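Local coordinates for beta-galacturonidase (Eisenbergiella tayi, PDB 6NCW), which is a family 2 glycoside hydrolase that, as a beta-galacturonidase, removes beta-linked galacturonic acid from its substrates, at residues N67-F72 / E149-W154; L126-D131 / R337-E342; A497-E502 / K549-S554. One frame throughout, in Å; residues are numbered along the deposited sequence.

Contact 1: residues N67-F72 / E149-W154; sequences NIRLEF and EAYLSW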
loop_
_atom_site.group_PDB
_atom_site.type_symbol
_atom_site.label_atom_id
_atom_site.label_comp_id
_atom_site.label_asym_id
_atom_site.label_seq_id
_atom_site.Cartn_x
_atom_site.Cartn_y
_atom_site.Cartn_z
ATOM N N ASN A 67 32.039 -3.258 46.994
ATOM C CA ASN A 67 30.603 -3.021 46.989
ATOM C C ASN A 67 30.176 -2.467 45.631
ATOM O O ASN A 67 30.717 -1.455 45.166
ATOM C CB ASN A 67 30.215 -2.036 48.093
ATOM C CG ASN A 67 30.371 -2.610 49.486
ATOM O OD1 ASN A 67 30.404 -3.827 49.682
ATOM N ND2 ASN A 67 30.456 -1.725 50.466
ATOM N N ILE A 68 29.194 -3.119 45.006
ATOM C CA ILE A 68 28.721 -2.714 43.689
ATOM C C ILE A 68 27.210 -2.509 43.703
ATOM O O ILE A 68 26.479 -3.059 44.532
ATOM C CB ILE A 68 29.091 -3.730 42.592
ATOM C CG1 ILE A 68 28.290 -5.019 42.761
ATOM C CG2 ILE A 68 30.595 -3.990 42.588
ATOM C CD1 ILE A 68 28.398 -5.979 41.575
ATOM N N ARG A 69 26.752 -1.713 42.742
ATOM C CA ARG A 69 25.337 -1.501 42.483
ATOM C C ARG A 69 25.113 -1.696 40.995
ATOM O O ARG A 69 25.789 -1.064 40.175
ATOM C CB ARG A 69 24.908 -0.100 42.926
ATOM C CG ARG A 69 23.446 0.235 42.714
ATOM C CD ARG A 69 23.198 1.688 43.122
ATOM N NE ARG A 69 21.834 2.104 42.840
ATOM C CZ ARG A 69 21.492 3.003 41.923
ATOM N NH1 ARG A 69 22.423 3.605 41.189
ATOM N NH2 ARG A 69 20.207 3.298 41.743
ATOM N N LEU A 70 24.201 -2.588 40.646
ATOM C CA LEU A 70 23.727 -2.728 39.274
ATOM C C LEU A 70 22.369 -2.046 39.171
ATOM O O LEU A 70 21.418 -2.467 39.837
ATOM C CB LEU A 70 23.614 -4.195 38.876
ATOM C CG LEU A 70 24.928 -4.967 38.864
ATOM C CD1 LEU A 70 24.668 -6.424 39.217
ATOM C CD2 LEU A 70 25.564 -4.856 37.498
ATOM N N GLU A 71 22.281 -0.988 38.361
ATOM C CA GLU A 71 21.005 -0.332 38.109
ATOM C C GLU A 71 20.433 -0.781 36.767
ATOM O O GLU A 71 21.108 -0.702 35.731
ATOM C CB GLU A 71 21.112 1.190 38.131
ATOM C CG GLU A 71 19.706 1.822 37.943
ATOM C CD GLU A 71 19.699 3.334 37.944
ATOM O OE1 GLU A 71 20.782 3.947 37.822
ATOM O OE2 GLU A 71 18.585 3.905 38.055
ATOM N N PHE A 72 19.193 -1.248 36.796
ATOM C CA PHE A 72 18.450 -1.630 35.599
ATOM C C PHE A 72 17.352 -0.605 35.347
ATOM O O PHE A 72 16.474 -0.412 36.195
ATOM C CB PHE A 72 17.873 -3.030 35.758
ATOM C CG PHE A 72 18.931 -4.088 35.892
ATOM C CD1 PHE A 72 19.498 -4.366 37.132
ATOM C CD2 PHE A 72 19.383 -4.779 34.774
ATOM C CE1 PHE A 72 20.498 -5.335 37.254
ATOM C CE2 PHE A 72 20.389 -5.746 34.893
ATOM C CZ PHE A 72 20.942 -6.019 36.134
ATOM N N GLU A 149 31.780 2.764 51.231
ATOM C CA GLU A 149 31.047 2.387 52.432
ATOM C C GLU A 149 29.628 2.934 52.455
ATOM O O GLU A 149 28.773 2.354 53.133
ATOM C CB GLU A 149 31.806 2.858 53.680
ATOM C CG GLU A 149 33.098 2.097 53.923
ATOM C CD GLU A 149 32.848 0.621 54.207
ATOM O OE1 GLU A 149 32.682 0.269 55.396
ATOM O OE2 GLU A 149 32.802 -0.182 53.240
ATOM N N ALA A 150 29.360 4.018 51.728
ATOM C CA ALA A 150 28.036 4.633 51.698
ATOM C C ALA A 150 27.882 5.427 50.407
ATOM O O ALA A 150 28.870 5.852 49.802
ATOM C CB ALA A 150 27.813 5.540 52.912
ATOM N N TYR A 151 26.625 5.639 49.999
ATOM C CA TYR A 151 26.360 6.306 48.729
ATOM C C TYR A 151 25.036 7.063 48.772
ATOM O O TYR A 151 24.158 6.793 49.597
ATOM C CB TYR A 151 26.348 5.305 47.566
ATOM C CG TYR A 151 25.168 4.353 47.551
ATOM C CD1 TYR A 151 24.054 4.597 46.738
ATOM C CD2 TYR A 151 25.175 3.202 48.327
ATOM C CE1 TYR A 151 22.973 3.723 46.715
ATOM C CE2 TYR A 151 24.104 2.324 48.311
ATOM C CZ TYR A 151 23.008 2.589 47.503
ATOM O OH TYR A 151 21.956 1.706 47.496
ATOM N N LEU A 152 24.909 8.010 47.850
ATOM C CA LEU A 152 23.706 8.823 47.707
ATOM C C LEU A 152 22.682 8.069 46.857
ATOM O O LEU A 152 22.892 7.851 45.660
ATOM C CB LEU A 152 24.070 10.169 47.091
ATOM C CG LEU A 152 25.028 10.950 48.001
ATOM C CD1 LEU A 152 25.407 12.308 47.439
ATOM C CD2 LEU A 152 24.395 11.106 49.374
ATOM N N SER A 153 21.565 7.682 47.476
ATOM C CA SER A 153 20.529 6.911 46.799
ATOM C C SER A 153 19.659 7.779 45.877
ATOM O O SER A 153 19.310 7.349 44.773
ATOM C CB SER A 153 19.681 6.194 47.846
ATOM O OG SER A 153 18.451 5.773 47.295
ATOM N N TRP A 154 19.300 8.991 46.297
ATOM C CA TRP A 154 18.588 9.948 45.451
ATOM C C TRP A 154 18.646 11.327 46.102
ATOM O O TRP A 154 18.977 11.457 47.284
ATOM C CB TRP A 154 17.121 9.539 45.200
ATOM C CG TRP A 154 16.272 9.189 46.435
ATOM C CD1 TRP A 154 15.967 7.936 46.881
ATOM C CD2 TRP A 154 15.620 10.102 47.345
ATOM N NE1 TRP A 154 15.187 8.004 48.008
ATOM C CE2 TRP A 154 14.949 9.321 48.309
ATOM C CE3 TRP A 154 15.552 11.502 47.444
ATOM C CZ2 TRP A 154 14.210 9.889 49.357
ATOM C CZ3 TRP A 154 14.810 12.065 48.485
ATOM C CH2 TRP A 154 14.155 11.257 49.430
#

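Contact 2: residues L126-D131 / R337-E342; sequences LHVPND and RGLSEE. With GOL (glycerol), chain G.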
loop_
_atom_site.group_PDB
_atom_site.type_symbol
_atom_site.label_atom_id
_atom_site.label_comp_id
_atom_site.label_asym_id
_atom_site.label_seq_id
_atom_site.Cartn_x
_atom_site.Cartn_y
_atom_site.Cartn_z
ATOM N N LEU A 126 -0.448 -6.179 36.140
ATOM C CA LEU A 126 -0.395 -4.980 35.313
ATOM C C LEU A 126 -0.204 -5.325 33.837
ATOM O O LEU A 126 -0.978 -4.881 32.982
ATOM C CB LEU A 126 0.736 -4.058 35.826
ATOM C CG LEU A 126 0.662 -3.720 37.326
ATOM C CD1 LEU A 126 1.759 -2.732 37.736
ATOM C CD2 LEU A 126 -0.698 -3.174 37.712
ATOM N N HIS A 127 0.808 -6.133 33.526
ATOM C CA HIS A 127 0.994 -6.662 32.183
ATOM C C HIS A 127 0.007 -7.793 31.950
ATOM O O HIS A 127 0.162 -8.871 32.527
ATOM C CB HIS A 127 2.421 -7.154 31.996
ATOM C CG HIS A 127 3.421 -6.056 31.988
ATOM N ND1 HIS A 127 3.775 -5.390 30.837
ATOM C CD2 HIS A 127 4.116 -5.478 32.997
ATOM C CE1 HIS A 127 4.669 -4.464 31.133
ATOM N NE2 HIS A 127 4.898 -4.499 32.436
ATOM N N VAL A 128 -0.997 -7.537 31.107
ATOM C CA VAL A 128 -2.075 -8.464 30.749
ATOM C C VAL A 128 -2.321 -8.367 29.241
ATOM O O VAL A 128 -1.817 -7.432 28.602
ATOM C CB VAL A 128 -3.364 -8.140 31.526
ATOM C CG1 VAL A 128 -3.155 -8.291 33.048
ATOM C CG2 VAL A 128 -3.844 -6.747 31.177
ATOM N N PRO A 129 -3.071 -9.284 28.620
ATOM C CA PRO A 129 -3.483 -9.044 27.232
ATOM C C PRO A 129 -4.223 -7.719 27.189
ATOM O O PRO A 129 -5.129 -7.483 27.988
ATOM C CB PRO A 129 -4.398 -10.236 26.913
ATOM C CG PRO A 129 -3.971 -11.313 27.932
ATOM C CD PRO A 129 -3.683 -10.514 29.157
ATOM N N ASN A 130 -3.762 -6.816 26.328
ATOM C CA ASN A 130 -4.220 -5.439 26.407
ATOM C C ASN A 130 -4.050 -4.767 25.047
ATOM O O ASN A 130 -3.497 -5.347 24.103
ATOM C CB ASN A 130 -3.462 -4.686 27.503
ATOM C CG ASN A 130 -4.360 -3.718 28.282
ATOM O OD1 ASN A 130 -5.351 -3.174 27.755
ATOM N ND2 ASN A 130 -4.023 -3.514 29.549
ATOM N N ASP A 131 -4.514 -3.512 24.973
ATOM C CA ASP A 131 -4.466 -2.671 23.772
ATOM C C ASP A 131 -3.101 -2.003 23.575
ATOM O O ASP A 131 -3.006 -0.836 23.171
ATOM C CB ASP A 131 -5.593 -1.636 23.850
ATOM C CG ASP A 131 -5.875 -0.945 22.498
ATOM O OD1 ASP A 131 -6.294 0.222 22.477
ATOM O OD2 ASP A 131 -5.683 -1.562 21.445
ATOM N N ARG A 337 -3.948 -0.031 32.491
ATOM C CA ARG A 337 -4.889 0.375 31.442
ATOM C C ARG A 337 -6.098 -0.553 31.393
ATOM O O ARG A 337 -5.959 -1.743 31.077
ATOM C CB ARG A 337 -4.218 0.417 30.064
ATOM C CG ARG A 337 -5.182 0.828 28.944
ATOM C CD ARG A 337 -5.053 -0.019 27.611
ATOM N NE ARG A 337 -6.247 0.240 26.807
ATOM C CZ ARG A 337 -7.424 -0.362 26.979
ATOM N NH1 ARG A 337 -7.576 -1.330 27.879
ATOM N NH2 ARG A 337 -8.452 0.001 26.229
ATOM N N GLY A 338 -7.277 0.004 31.667
ATOM C CA GLY A 338 -8.531 -0.668 31.358
ATOM C C GLY A 338 -8.844 -1.861 32.232
ATOM O O GLY A 338 -9.554 -2.775 31.797
ATOM N N LEU A 339 -8.313 -1.900 33.447
ATOM C CA LEU A 339 -8.444 -3.093 34.268
ATOM C C LEU A 339 -9.821 -3.111 34.916
ATOM O O LEU A 339 -10.255 -2.114 35.507
ATOM C CB LEU A 339 -7.333 -3.152 35.316
ATOM C CG LEU A 339 -5.928 -3.247 34.694
ATOM C CD1 LEU A 339 -4.847 -3.077 35.738
ATOM C CD2 LEU A 339 -5.732 -4.563 33.945
ATOM N N SER A 340 -10.516 -4.237 34.776
ATOM C CA SER A 340 -11.813 -4.420 35.402
ATOM C C SER A 340 -11.670 -4.504 36.924
ATOM O O SER A 340 -10.573 -4.655 37.481
ATOM C CB SER A 340 -12.483 -5.687 34.874
ATOM O OG SER A 340 -11.697 -6.834 35.215
ATOM N N GLU A 341 -12.816 -4.401 37.600
ATOM C CA GLU A 341 -12.856 -4.640 39.036
ATOM C C GLU A 341 -12.250 -6.002 39.382
ATOM O O GLU A 341 -11.434 -6.114 40.309
ATOM C CB GLU A 341 -14.304 -4.531 39.527
ATOM C CG GLU A 341 -14.433 -4.674 41.019
ATOM C CD GLU A 341 -15.881 -4.704 41.506
ATOM O OE1 GLU A 341 -16.818 -4.436 40.714
ATOM O OE2 GLU A 341 -16.070 -4.996 42.705
ATOM N N GLU A 342 -12.609 -7.041 38.618
ATOM C CA GLU A 342 -12.031 -8.365 38.836
ATOM C C GLU A 342 -10.522 -8.369 38.596
ATOM O O GLU A 342 -9.779 -9.005 39.350
ATOM C CB GLU A 342 -12.723 -9.399 37.944
ATOM C CG GLU A 342 -12.056 -10.783 37.959
ATOM C CD GLU A 342 -12.751 -11.800 37.042
ATOM O OE1 GLU A 342 -13.527 -12.631 37.559
ATOM O OE2 GLU A 342 -12.533 -11.766 35.805
HETATM C C1 GOL G . -7.688 3.585 26.371
HETATM O O1 GOL G . -7.350 4.429 27.430
HETATM C C2 GOL G . -6.514 3.580 25.335
HETATM O O2 GOL G . -5.515 2.692 25.680
HETATM C C3 GOL G . -7.149 3.123 23.997
HETATM O O3 GOL G . -7.489 1.744 24.111
HETATM O O HOH W 1 -2.445 -2.424 32.041
#

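Contact 3: residues A497-E502 / K549-S554; sequences AVFSRE and KDSYRS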
loop_
_atom_site.group_PDB
_atom_site.type_symbol
_atom_site.label_atom_id
_atom_site.label_comp_id
_atom_site.label_asym_id
_atom_site.label_seq_id
_atom_site.Cartn_x
_atom_site.Cartn_y
_atom_site.Cartn_z
ATOM N N ALA A 497 -14.325 21.273 19.017
ATOM C CA ALA A 497 -15.200 21.240 20.183
ATOM C C ALA A 497 -14.413 21.391 21.486
ATOM O O ALA A 497 -14.799 22.183 22.349
ATOM C CB ALA A 497 -16.034 19.962 20.194
ATOM N N VAL A 498 -13.309 20.643 21.657
ATOM C CA VAL A 498 -12.600 20.679 22.939
ATOM C C VAL A 498 -12.047 22.076 23.215
ATOM O O VAL A 498 -12.128 22.576 24.339
ATOM C CB VAL A 498 -11.486 19.600 23.006
ATOM C CG1 VAL A 498 -12.079 18.202 22.877
ATOM C CG2 VAL A 498 -10.444 19.808 21.923
ATOM N N PHE A 499 -11.499 22.736 22.196
ATOM C CA PHE A 499 -10.926 24.062 22.385
ATOM C C PHE A 499 -11.971 25.163 22.553
ATOM O O PHE A 499 -11.609 26.269 22.959
ATOM C CB PHE A 499 -9.994 24.385 21.215
ATOM C CG PHE A 499 -8.688 23.650 21.280
ATOM C CD1 PHE A 499 -7.935 23.657 22.450
ATOM C CD2 PHE A 499 -8.232 22.920 20.203
ATOM C CE1 PHE A 499 -6.728 22.960 22.537
ATOM C CE2 PHE A 499 -7.018 22.212 20.279
ATOM C CZ PHE A 499 -6.263 22.247 21.450
ATOM N N SER A 500 -13.247 24.901 22.273
ATOM C CA SER A 500 -14.301 25.871 22.534
ATOM C C SER A 500 -15.161 25.505 23.740
ATOM O O SER A 500 -16.113 26.227 24.046
ATOM C CB SER A 500 -15.173 26.049 21.287
ATOM O OG SER A 500 -15.849 24.855 20.960
ATOM N N ARG A 501 -14.838 24.423 24.450
ATOM C CA ARG A 501 -15.556 24.032 25.658
ATOM C C ARG A 501 -15.044 24.867 26.837
ATOM O O ARG A 501 -13.931 24.649 27.331
ATOM C CB ARG A 501 -15.372 22.534 25.892
ATOM C CG ARG A 501 -16.010 21.959 27.145
ATOM C CD ARG A 501 -17.520 22.198 27.194
ATOM N NE ARG A 501 -17.825 23.294 28.104
ATOM C CZ ARG A 501 -19.049 23.709 28.411
ATOM N NH1 ARG A 501 -20.116 23.119 27.879
ATOM N NH2 ARG A 501 -19.200 24.719 29.259
ATOM N N GLU A 502 -15.840 25.842 27.274
ATOM C CA GLU A 502 -15.469 26.649 28.431
ATOM C C GLU A 502 -15.334 25.770 29.658
ATOM O O GLU A 502 -16.207 24.941 29.937
ATOM C CB GLU A 502 -16.519 27.736 28.697
ATOM C CG GLU A 502 -16.139 29.107 28.155
ATOM C CD GLU A 502 -17.300 30.101 28.230
ATOM O OE1 GLU A 502 -18.017 30.111 29.266
ATOM O OE2 GLU A 502 -17.506 30.853 27.245
ATOM N N LYS A 549 -2.168 19.915 12.862
ATOM C CA LYS A 549 -1.187 20.986 12.810
ATOM C C LYS A 549 -1.869 22.344 12.679
ATOM O O LYS A 549 -1.551 23.282 13.417
ATOM C CB LYS A 549 -0.227 20.721 11.652
ATOM C CG LYS A 549 0.860 21.748 11.436
ATOM C CD LYS A 549 1.807 21.210 10.363
ATOM C CE LYS A 549 2.987 22.128 10.128
ATOM N NZ LYS A 549 3.904 21.520 9.141
ATOM N N ASP A 550 -2.828 22.463 11.757
ATOM C CA ASP A 550 -3.571 23.714 11.626
ATOM C C ASP A 550 -4.206 24.123 12.946
ATOM O O ASP A 550 -4.169 25.299 13.320
ATOM C CB ASP A 550 -4.658 23.593 10.566
ATOM C CG ASP A 550 -4.099 23.552 9.156
ATOM O OD1 ASP A 550 -2.905 23.872 8.959
ATOM O OD2 ASP A 550 -4.866 23.172 8.240
ATOM N N SER A 551 -4.802 23.166 13.662
ATOM C CA SER A 551 -5.464 23.487 14.922
ATOM C C SER A 551 -4.459 23.899 15.995
ATOM O O SER A 551 -4.600 24.961 16.610
ATOM C CB SER A 551 -6.292 22.301 15.404
ATOM O OG SER A 551 -6.780 22.546 16.709
ATOM N N TYR A 552 -3.432 23.071 16.230
ATOM C CA TYR A 552 -2.526 23.331 17.346
ATOM C C TYR A 552 -1.637 24.548 17.089
ATOM O O TYR A 552 -1.256 25.245 18.034
ATOM C CB TYR A 552 -1.659 22.106 17.625
ATOM C CG TYR A 552 -2.289 21.006 18.466
ATOM C CD1 TYR A 552 -3.640 21.019 18.795
ATOM C CD2 TYR A 552 -1.514 19.959 18.939
ATOM C CE1 TYR A 552 -4.205 20.008 19.578
ATOM C CE2 TYR A 552 -2.066 18.945 19.710
ATOM C CZ TYR A 552 -3.405 18.971 20.032
ATOM O OH TYR A 552 -3.933 17.956 20.813
ATOM N N ARG A 553 -1.258 24.794 15.836
ATOM C CA ARG A 553 -0.447 25.965 15.520
ATOM C C ARG A 553 -1.230 27.274 15.608
ATOM O O ARG A 553 -0.620 28.346 15.622
ATOM C CB ARG A 553 0.147 25.816 14.123
ATOM C CG ARG A 553 1.211 24.749 14.020
ATOM C CD ARG A 553 2.495 25.441 13.731
ATOM N NE ARG A 553 3.369 24.695 12.848
ATOM C CZ ARG A 553 4.544 24.216 13.234
ATOM N NH1 ARG A 553 4.942 24.414 14.493
ATOM N NH2 ARG A 553 5.305 23.536 12.373
ATOM N N SER A 554 -2.554 27.222 15.679
ATOM C CA SER A 554 -3.357 28.428 15.795
ATOM C C SER A 554 -3.607 28.826 17.246
ATOM O O SER A 554 -4.414 29.723 17.507
ATOM C CB SER A 554 -4.688 28.235 15.075
ATOM O OG SER A 554 -5.511 27.336 15.792
#

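Contact 1: residues N67-F72 / E149-W154
The R69 guanidinium, met obliquely by Y151 from the other strand, has E71 CB of its own strand over one face, 3.9 Å above the plane and displaced toward the rim. R69 CD lies 4.1 Å from Y151 CE1, and ring and guanidinium planes are inclined by 32°. The arm of R69 is extended, with CG anti to the backbone N (chi1 -180°), which brings CD against the ring while the charged head continues to salt bridges with D99 and E145. A long, amphipathic residue suits this place, since the CA atoms of R69 and Y151 are 10.1 Å apart. Y151 closes the gap from its side with a bulky ring, which also touches V101. Nearer the start of both segments the second pair of flat groups, the N67 amide and the E149 carboxylate, are only 15° apart in plane. N67 ND2 and E149 OE2 nevertheless stay 3.9 Å apart, and the amide is held elsewhere: its OD1 by the backbone N of D104, its ND2 by the carbonyl of G148. No hydrogen bond joins the segments; this is side-chain contact between two sheets. Strand 68-72 belongs to the N-terminal beta-sandwich and strand 150-162 edges a sheet of the immunoglobulin-like sandwich, an interdomain seam of the multidomain family 2 glycosidase architecture.

Contact 2: residues L126-D131 / R337-E342
D131 and R337 meet in the galacturonate-binding pocket of a TIM barrel glycosidase; both residues bind alpha-D-galacturonate in this protein, and in this structure they hold a glycerol. R337 follows barrel strand 329-333, whereas D131 comes on a loop from the N-terminal sandwich, so the two domains share the site. Glycerol O3 donates to D131 OD1 at a short 2.5 Å and accepts from R337 NH2 at 2.9 Å, in the plane of the guanidinium. R337 NE reaches glycerol O2 at 2.8 Å, while E465, H312 and N377 bind the same molecule. R337 leaves CA with CG trans to the backbone N (chi1 180°) and bends at chi2 (-137°), which carries its guanidinium under D131 CB. D131 does not pair with R337 head to head: its CB sits over one guanidinium face, 3.5 Å above the plane, and its carboxylate goes instead to R525 and N530 as well as to the ligand. An aspartate, short and two-oxygened, can serve all three.

N130 ties R337 to the loop 126-131, and an amide suits this because it both donates and accepts. Its ND2 gives a nearly straight bond (170°) to R337 O, 3.0 Å away, lying in the carbonyl plane on a lone pair. Its OD1 takes a weak, bent bond from R337 NH1 and a sounder one from the backbone N of D131, thereby linking the two ligand-binding residues. Farther along, V128 CG2 packs on L339 CD2 at 4.0 Å. Between the two backbones, a water donates to L126 O at 3.0 Å and accepts weakly from R337 N at 2.9 Å.

Contact 3: residues A497-E502 / K549-S554
S551 O is gripped twice by one residue at the end of its helix: S554 OG bonds to it at 2.7 Å and S554 N at 3.2 Å, both from the same face of the carbonyl plane. A serine suits this terminus because its short hydroxyl can fold back onto a carbonyl three residues earlier. The S551 side chain meets the other segment. Its hydroxyl points opposite its backbone N (chi1 172°), which brings OG to 3.6 Å from F499 CE2, a van der Waals approach to the ring, and the small residue leaves room for the large one.

F499 also turns its edge to Y552. Y552 CE1 lies near the plane of the phenylalanine, 3.6 Å from F499 CZ. The centroids are 5.9 Å apart and the planes inclined by 76°, yet the rings meet rim to rim, neither lying over the other's face. One F499 face has V498 CG2 toward its rim.

The two helices belong to the outer layer of the (beta/alpha)8 barrel: 484-500 precedes the last barrel strand, 504-509, and 544-553 comes after it. F499, V498 and Y552 all rest on V507 of that strand, so apolar side chains fill the angle between helices and barrel wall. Tyrosine suits the deeper position, its ring packing on V507 and I509 while its OH reaches the carbonyl of G274 on barrel strand 268-276. R501 folds its guanidinium side-on against E502 O, donating from NE at 2.9 Å and from NH2 at 3.1 Å; its NH1 forms a salt bridge with D444 of the neighbouring helix 439-453.

Contact 2 is the buried one and the only one at the ligand site; contacts 1 and 3 are partly buried and lie on opposite sides of the chain's centre, their own centres about 47 Å apart. Contacts 1 and 2 both involve the N-terminal sandwich, which meets the immunoglobulin-like domain in the first and the barrel in the second; their segments alternate along the chain. Contact 3 stays within the barrel, joining two of its outer helices. The chemistry follows: loose side-chain contact between sheets, the R69 charge being paired within its own sheet; directed hydrogen bonds to ligand and backbone in the pocket; and aromatic packing between helices.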